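Local coordinates for glycosyl hydrolases family 31 family protein (Aspergillus niger, PDB 6DRU) that releases alpha-xylose from the non-reducing terminal glucose of xyloglucan oligosaccharides as an alpha-xylosidase of glycoside hydrolase family 31, at residues A[53-57]-A[58-62]; A[199-203]-A[204-208]; A[433-436]-A[437-440]. All blocks are in the same frame, centred on the assembly; numbering follows the deposited sequence.

The three local contacts follow one another along the chain, and none touches another. Interaction 1, a bend in the loop between strands 28-35 and 66-68, lies apart: its centre is 30 Å from that of interaction 2 and 27 Å from that of interaction 3. Interactions 2 and 3 come within about 7 Å at their nearest atoms. Pro177 links them, since Met199 of interaction 2 packs on it and Lys437 of interaction 3 bonds to its carbonyl. Interaction 3 lies nearest the catalytic centre, the side chain of Pro440 being about 11 Å from that of the active-site Asp395 and about 13 Å from the bound xylose.

Interaction 1. Residues A[53-57]-A[58-62]; sequences EGYED and TAHGM
The imidazole of His60 turns its edge to the side chain of Glu56, four residues earlier, and so closes a bend of irregular chain. NE2 of His60 donates to OE2 of Glu56 over 3.1 Å, and with 177° at the hydrogen the bond is practically straight. The acceptor lies in the imidazole plane, whereas the donor reaches OE2 from its anti side and somewhat out of the carboxylate plane; the two flat groups are themselves turned 79° apart. Glu56 gets there by folding rather than stretching: a bend at chi2 (96°) brings the carboxylate round to His60. CG of Glu56 rests over one face of the Tyr55 ring, offset toward the rim, while its carboxylate turns to the imidazole. Tyr55 crosses His60 at about a right angle, and its OH lies near the imidazole plane, on the side of CE1 of His60. The bond from NE2 to OE2 probably helps to set the rotation of the His60 ring. The negative charge of Glu56 probably favours the protonated NE2. OE2 of Glu56 has a second donor in the backbone N of Gly25, and the Tyr55 hydroxyl is weakly bonded to the carbonyl of Pro23. This surface bend is thereby pinned to the end of strand 17-23 and the turn after it, where His60 packs on Gln22 and meets the ring of Phe24.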
loop_
_atom_site.group_PDB
_atom_site.type_symbol
_atom_site.label_atom_id
_atom_site.label_comp_id
_atom_site.label_asym_id
_atom_site.label_seq_id
_atom_site.Cartn_x
_atom_site.Cartn_y
_atom_site.Cartn_z
ATOM N N GLU A 53 -20.078 34.089 -14.020
ATOM C CA GLU A 53 -20.411 35.475 -13.740
ATOM C C GLU A 53 -19.440 35.988 -12.688
ATOM O O GLU A 53 -19.297 35.375 -11.626
ATOM C CB GLU A 53 -21.863 35.576 -13.267
ATOM C CG GLU A 53 -22.196 36.738 -12.367
ATOM C CD GLU A 53 -23.609 36.630 -11.835
ATOM O OE1 GLU A 53 -24.515 36.294 -12.627
ATOM O OE2 GLU A 53 -23.813 36.865 -10.624
ATOM N N GLY A 54 -18.759 37.085 -12.995
ATOM C CA GLY A 54 -17.763 37.615 -12.082
ATOM C C GLY A 54 -17.087 38.832 -12.674
ATOM O O GLY A 54 -17.443 39.311 -13.756
ATOM N N TYR A 55 -16.095 39.330 -11.932
ATOM C CA TYR A 55 -15.359 40.526 -12.321
ATOM C C TYR A 55 -14.359 40.277 -13.443
ATOM O O TYR A 55 -13.841 41.246 -14.009
ATOM C CB TYR A 55 -14.612 41.098 -11.112
ATOM C CG TYR A 55 -13.363 40.317 -10.758
ATOM C CD1 TYR A 55 -13.439 39.162 -9.992
ATOM C CD2 TYR A 55 -12.111 40.730 -11.200
ATOM C CE1 TYR A 55 -12.301 38.442 -9.672
ATOM C CE2 TYR A 55 -10.971 40.015 -10.887
ATOM C CZ TYR A 55 -11.072 38.874 -10.123
ATOM O OH TYR A 55 -9.936 38.162 -9.807
ATOM N N GLU A 56 -14.075 39.021 -13.774
ATOM C CA GLU A 56 -12.958 38.715 -14.652
ATOM C C GLU A 56 -13.338 38.878 -16.119
ATOM O O GLU A 56 -14.506 38.796 -16.506
ATOM C CB GLU A 56 -12.458 37.291 -14.414
ATOM C CG GLU A 56 -12.276 36.933 -12.956
ATOM C CD GLU A 56 -13.479 36.216 -12.380
ATOM O OE1 GLU A 56 -14.562 36.286 -12.997
ATOM O OE2 GLU A 56 -13.340 35.577 -11.315
ATOM N N ASP A 57 -12.316 39.114 -16.939
ATOM C CA ASP A 57 -12.450 39.125 -18.389
ATOM C C ASP A 57 -12.017 37.818 -19.032
ATOM O O ASP A 57 -12.575 37.430 -20.063
ATOM C CB ASP A 57 -11.630 40.273 -18.990
ATOM C CG ASP A 57 -12.084 41.632 -18.498
ATOM O OD1 ASP A 57 -11.218 42.445 -18.115
ATOM O OD2 ASP A 57 -13.310 41.871 -18.450
ATOM N N THR A 58 -11.038 37.133 -18.445
ATOM C CA THR A 58 -10.524 35.883 -18.982
ATOM C C THR A 58 -10.234 34.929 -17.831
ATOM O O THR A 58 -10.343 35.285 -16.654
ATOM C CB THR A 58 -9.264 36.111 -19.826
ATOM O OG1 THR A 58 -8.747 34.849 -20.267
ATOM C CG2 THR A 58 -8.203 36.835 -19.009
ATOM N N ALA A 59 -9.858 33.703 -18.187
ATOM C CA ALA A 59 -9.613 32.672 -17.191
ATOM C C ALA A 59 -8.347 32.972 -16.397
ATOM O O ALA A 59 -7.405 33.594 -16.896
ATOM C CB ALA A 59 -9.499 31.302 -17.859
ATOM N N HIS A 60 -8.330 32.513 -15.144
ATOM C CA HIS A 60 -7.165 32.729 -14.292
ATOM C C HIS A 60 -6.050 31.743 -14.611
ATOM O O HIS A 60 -4.887 32.134 -14.751
ATOM C CB HIS A 60 -7.550 32.612 -12.816
ATOM C CG HIS A 60 -8.564 33.614 -12.367
ATOM N ND1 HIS A 60 -8.219 34.873 -11.927
ATOM C CD2 HIS A 60 -9.911 33.535 -12.269
ATOM C CE1 HIS A 60 -9.313 35.532 -11.589
ATOM N NE2 HIS A 60 -10.352 34.741 -11.783
ATOM N N GLY A 61 -6.389 30.462 -14.726
ATOM C CA GLY A 61 -5.351 29.462 -14.884
ATOM C C GLY A 61 -4.478 29.403 -13.647
ATOM O O GLY A 61 -4.955 29.502 -12.512
ATOM N N MET A 62 -3.174 29.250 -13.868
ATOM C CA MET A 62 -2.195 29.222 -12.792
ATOM C C MET A 62 -1.565 30.589 -12.534
ATOM O O MET A 62 -0.529 30.668 -11.865
ATOM C CB MET A 62 -1.106 28.193 -13.111
ATOM C CG MET A 62 -0.802 27.221 -11.984
ATOM S SD MET A 62 -2.098 25.987 -11.766
ATOM C CE MET A 62 -2.072 25.184 -13.368
#

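Interaction 2. Residues A[199-203]-A[204-208]; sequences MEFGT and LRTRF
Glu200 runs alongside Arg207 from its first carbon outward. CB of Glu200 lies 3.9 Å from CB of Arg207; CG continues past the Arg207 carbonyl oxygen, and CD comes 3.9 Å from CD of Arg207. At the tip OE1 divides its contacts, with CD of Arg207 at 3.6 Å and NH2 of Arg205 at 3.4 Å, the latter a salt bridge of moderate length. OE2 is paired instead with Arg198. The chain is straight beyond CG (chi2 -177°), which carries the carboxylate as far as the two arginines, its plane 49° from that of the Arg205 guanidinium. Arg205 NH2 has its stronger partner in Asp168 of the second subunit, while Arg207 turns to Ser140 and Glu138. NH1 of Arg205 sits over the centre of the Arg207 guanidinium, among the carboxylates of Glu200, Glu138 and, from the second subunit, Asp168. These residues belong to a beta hairpin in which strand 197-201 turns through Gly202, Thr203 and Leu204 into strand 205-213. Glu200 and Arg207 form a hydrogen-bonded antiparallel pair, N of Glu200 to O of Arg207 at 2.9 Å, with a matching bond in return; the bond from Gly202 N to Arg205 O is weak. Nearer the turn a water gives a hydrogen bond to Gly202 O (2.7 Å) and also bonds to Thr206 OG1. The face that carries Met199, Phe201, Thr206 and Phe208 is largely apolar: CG of Met199 touches CE2 of Phe208 at 3.5 Å, with the sulfur beside the ring as an oblique Met-aromatic contact. Phe201 lays CD1 against the methyl CG2 of Thr206 at 4.0 Å, and its ring meets that of Phe181 edge-to-face.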
loop_
_atom_site.group_PDB
_atom_site.type_symbol
_atom_site.label_atom_id
_atom_site.label_comp_id
_atom_site.label_asym_id
_atom_site.label_seq_id
_atom_site.Cartn_x
_atom_site.Cartn_y
_atom_site.Cartn_z
ATOM N N MET A 199 -16.319 14.203 5.223
ATOM C CA MET A 199 -16.700 15.548 5.635
ATOM C C MET A 199 -16.916 15.536 7.140
ATOM O O MET A 199 -17.810 14.839 7.632
ATOM C CB MET A 199 -17.968 16.011 4.914
ATOM C CG MET A 199 -17.729 16.675 3.571
ATOM S SD MET A 199 -19.265 17.225 2.789
ATOM C CE MET A 199 -19.731 15.775 1.848
ATOM N N GLU A 200 -16.102 16.294 7.870
ATOM C CA GLU A 200 -16.215 16.404 9.323
ATOM C C GLU A 200 -16.676 17.812 9.674
ATOM O O GLU A 200 -15.902 18.769 9.565
ATOM C CB GLU A 200 -14.888 16.095 10.010
ATOM C CG GLU A 200 -14.380 14.688 9.822
ATOM C CD GLU A 200 -13.093 14.445 10.585
ATOM O OE1 GLU A 200 -12.646 15.365 11.306
ATOM O OE2 GLU A 200 -12.523 13.340 10.462
ATOM N N PHE A 201 -17.925 17.936 10.111
ATOM C CA PHE A 201 -18.448 19.216 10.582
ATOM C C PHE A 201 -18.509 19.204 12.109
ATOM O O PHE A 201 -19.571 19.194 12.731
ATOM C CB PHE A 201 -19.808 19.496 9.954
ATOM C CG PHE A 201 -19.746 19.726 8.474
ATOM C CD1 PHE A 201 -19.235 20.910 7.968
ATOM C CD2 PHE A 201 -20.187 18.758 7.589
ATOM C CE1 PHE A 201 -19.170 21.127 6.604
ATOM C CE2 PHE A 201 -20.126 18.968 6.224
ATOM C CZ PHE A 201 -19.618 20.156 5.731
ATOM N N GLY A 202 -17.317 19.208 12.707
ATOM C CA GLY A 202 -17.192 19.115 14.144
ATOM C C GLY A 202 -17.481 20.422 14.855
ATOM O O GLY A 202 -17.686 21.472 14.245
ATOM N N THR A 203 -17.494 20.337 16.188
ATOM C CA THR A 203 -17.803 21.506 17.003
ATOM C C THR A 203 -16.798 22.627 16.774
ATOM O O THR A 203 -17.180 23.795 16.635
ATOM C CB THR A 203 -17.837 21.120 18.482
ATOM O OG1 THR A 203 -18.715 20.002 18.667
ATOM C CG2 THR A 203 -18.320 22.294 19.328
ATOM N N LEU A 204 -15.509 22.294 16.729
ATOM C CA LEU A 204 -14.462 23.298 16.630
ATOM C C LEU A 204 -13.603 23.178 15.380
ATOM O O LEU A 204 -12.690 23.992 15.199
ATOM C CB LEU A 204 -13.563 23.240 17.872
ATOM C CG LEU A 204 -14.301 23.518 19.180
ATOM C CD1 LEU A 204 -13.373 23.347 20.369
ATOM C CD2 LEU A 204 -14.890 24.919 19.152
ATOM N N ARG A 205 -13.858 22.199 14.514
ATOM C CA ARG A 205 -13.014 22.006 13.343
ATOM C C ARG A 205 -13.835 21.443 12.194
ATOM O O ARG A 205 -14.604 20.497 12.382
ATOM C CB ARG A 205 -11.848 21.059 13.641
ATOM C CG ARG A 205 -10.987 20.771 12.423
ATOM C CD ARG A 205 -9.862 19.808 12.742
ATOM N NE ARG A 205 -10.379 18.483 13.062
ATOM C CZ ARG A 205 -9.618 17.410 13.241
ATOM N NH1 ARG A 205 -8.298 17.505 13.136
ATOM N NH2 ARG A 205 -10.178 16.242 13.525
ATOM N N THR A 206 -13.666 22.027 11.012
ATOM C CA THR A 206 -14.208 21.478 9.779
ATOM C C THR A 206 -13.066 20.843 8.995
ATOM O O THR A 206 -12.053 21.499 8.728
ATOM C CB THR A 206 -14.888 22.564 8.945
ATOM O OG1 THR A 206 -15.981 23.120 9.684
ATOM C CG2 THR A 206 -15.408 21.984 7.640
ATOM N N ARG A 207 -13.226 19.573 8.627
ATOM C CA ARG A 207 -12.154 18.823 7.986
ATOM C C ARG A 207 -12.670 18.103 6.748
ATOM O O ARG A 207 -13.692 17.413 6.805
ATOM C CB ARG A 207 -11.530 17.812 8.952
ATOM C CG ARG A 207 -10.375 17.041 8.348
ATOM C CD ARG A 207 -9.745 16.101 9.355
ATOM N NE ARG A 207 -8.408 16.541 9.740
ATOM C CZ ARG A 207 -7.564 15.814 10.465
ATOM N NH1 ARG A 207 -7.918 14.606 10.883
ATOM N NH2 ARG A 207 -6.366 16.292 10.770
ATOM N N PHE A 208 -11.950 18.261 5.641
ATOM C CA PHE A 208 -12.192 17.520 4.412
ATOM C C PHE A 208 -10.982 16.649 4.113
ATOM O O PHE A 208 -9.840 17.063 4.338
ATOM C CB PHE A 208 -12.459 18.463 3.237
ATOM C CG PHE A 208 -13.675 19.321 3.416
ATOM C CD1 PHE A 208 -13.590 20.540 4.070
ATOM C CD2 PHE A 208 -14.906 18.909 2.932
ATOM C CE1 PHE A 208 -14.710 21.334 4.238
ATOM C CE2 PHE A 208 -16.031 19.698 3.096
ATOM C CZ PHE A 208 -15.933 20.912 3.752
HETATM O O HOH W 1 -17.519 22.172 11.610
#

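Interaction 3. Residues A[433-436]-A[437-440]; sequences LSVG and KLYP
Within the TIM-barrel domain of this family 31 enzyme, the short helix 432-435 passes into the long helix 439-455 through a tight backbone turn, built from two successive hydrogen bonds that each span three residues, the 3-10 pattern. In the first, Leu438 N donates to Val435 O over 2.9 Å; in the second, Tyr439 N donates to Gly436 O over 3.1 Å. The latter is nearly straight, at 170° on the hydrogen. Pro440, which follows, has no N-H to continue the series, and its CD lies 4.1 Å from Gly436 O. Lys437, which in sequence falls between the two acceptor residues and the two donor residues, has its backbone bonded outside the turn, to that of Pro194. Its side chain folds repeatedly after CB, and NZ is bonded to the carbonyl of Pro177. Tyr439 likewise leads away from the turn: CB sits 3.5 Å from Gly436 O, but the hydroxyl bonds to the carbonyl of Tyr365 and the ring meets that of Tyr427. The side chains that touch across the turn are Val435 and Leu438, lying side by side and pointing the same way, all in buried surroundings. CG of Leu438 stands opposite its backbone N (chi1 166°), as CG2 of Val435 does to its own, and the two branches therefore run alongside each other. CB of Leu438 is itself close to the Val435 carbonyl oxygen, 3.2 Å away, and farther out the methyl CD2 of Leu438 rests against CG2 of Val435 at 3.8 Å.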
loop_
_atom_site.group_PDB
_atom_site.type_symbol
_atom_site.label_atom_id
_atom_site.label_comp_id
_atom_site.label_asym_id
_atom_site.label_seq_id
_atom_site.Cartn_x
_atom_site.Cartn_y
_atom_site.Cartn_z
ATOM N N LEU A 433 -11.219 5.438 -5.561
ATOM C CA LEU A 433 -10.828 6.261 -4.420
ATOM C C LEU A 433 -10.353 7.646 -4.842
ATOM O O LEU A 433 -10.442 8.594 -4.053
ATOM C CB LEU A 433 -9.741 5.556 -3.610
ATOM C CG LEU A 433 -10.207 4.326 -2.831
ATOM C CD1 LEU A 433 -9.155 3.884 -1.827
ATOM C CD2 LEU A 433 -11.528 4.612 -2.142
ATOM N N SER A 434 -9.845 7.790 -6.066
ATOM C CA SER A 434 -9.258 9.051 -6.500
ATOM C C SER A 434 -10.188 9.908 -7.349
ATOM O O SER A 434 -9.991 11.126 -7.410
ATOM C CB SER A 434 -7.966 8.793 -7.287
ATOM O OG SER A 434 -8.217 8.004 -8.438
ATOM N N VAL A 435 -11.188 9.314 -8.000
ATOM C CA VAL A 435 -12.001 10.041 -8.969
ATOM C C VAL A 435 -13.432 9.510 -8.951
ATOM O O VAL A 435 -14.260 9.892 -9.787
ATOM C CB VAL A 435 -11.370 9.952 -10.375
ATOM C CG1 VAL A 435 -11.740 8.644 -11.064
ATOM C CG2 VAL A 435 -11.755 11.155 -11.226
ATOM N N GLY A 436 -13.737 8.644 -7.978
ATOM C CA GLY A 436 -15.011 7.938 -7.978
ATOM C C GLY A 436 -16.228 8.844 -7.962
ATOM O O GLY A 436 -17.254 8.518 -8.566
ATOM N N LYS A 437 -16.143 9.983 -7.271
ATOM C CA LYS A 437 -17.281 10.892 -7.195
ATOM C C LYS A 437 -17.678 11.448 -8.555
ATOM O O LYS A 437 -18.756 12.041 -8.674
ATOM C CB LYS A 437 -16.977 12.042 -6.233
ATOM C CG LYS A 437 -16.437 11.594 -4.884
ATOM C CD LYS A 437 -17.473 10.796 -4.110
ATOM C CE LYS A 437 -18.469 11.708 -3.414
ATOM N NZ LYS A 437 -19.875 11.265 -3.618
ATOM N N LEU A 438 -16.836 11.275 -9.577
ATOM C CA LEU A 438 -17.133 11.759 -10.918
ATOM C C LEU A 438 -18.106 10.859 -11.670
ATOM O O LEU A 438 -18.774 11.335 -12.594
ATOM C CB LEU A 438 -15.828 11.899 -11.713
ATOM C CG LEU A 438 -15.865 12.085 -13.234
ATOM C CD1 LEU A 438 -16.485 13.421 -13.607
ATOM C CD2 LEU A 438 -14.472 11.955 -13.825
ATOM N N TYR A 439 -18.219 9.586 -11.278
ATOM C CA TYR A 439 -18.944 8.614 -12.097
ATOM C C TYR A 439 -20.385 9.018 -12.395
ATOM O O TYR A 439 -20.754 9.053 -13.582
ATOM C CB TYR A 439 -18.878 7.229 -11.442
ATOM C CG TYR A 439 -19.410 6.127 -12.328
ATOM C CD1 TYR A 439 -20.754 5.775 -12.307
ATOM C CD2 TYR A 439 -18.568 5.442 -13.193
ATOM C CE1 TYR A 439 -21.242 4.770 -13.122
ATOM C CE2 TYR A 439 -19.045 4.437 -14.009
ATOM C CZ TYR A 439 -20.383 4.104 -13.970
ATOM O OH TYR A 439 -20.860 3.102 -14.783
ATOM N N PRO A 440 -21.245 9.320 -11.411
ATOM C CA PRO A 440 -22.617 9.715 -11.771
ATOM C C PRO A 440 -22.681 11.053 -12.481
ATOM O O PRO A 440 -23.569 11.260 -13.318
ATOM C CB PRO A 440 -23.335 9.756 -10.418
ATOM C CG PRO A 440 -22.262 10.076 -9.446
ATOM C CD PRO A 440 -21.033 9.372 -9.952
#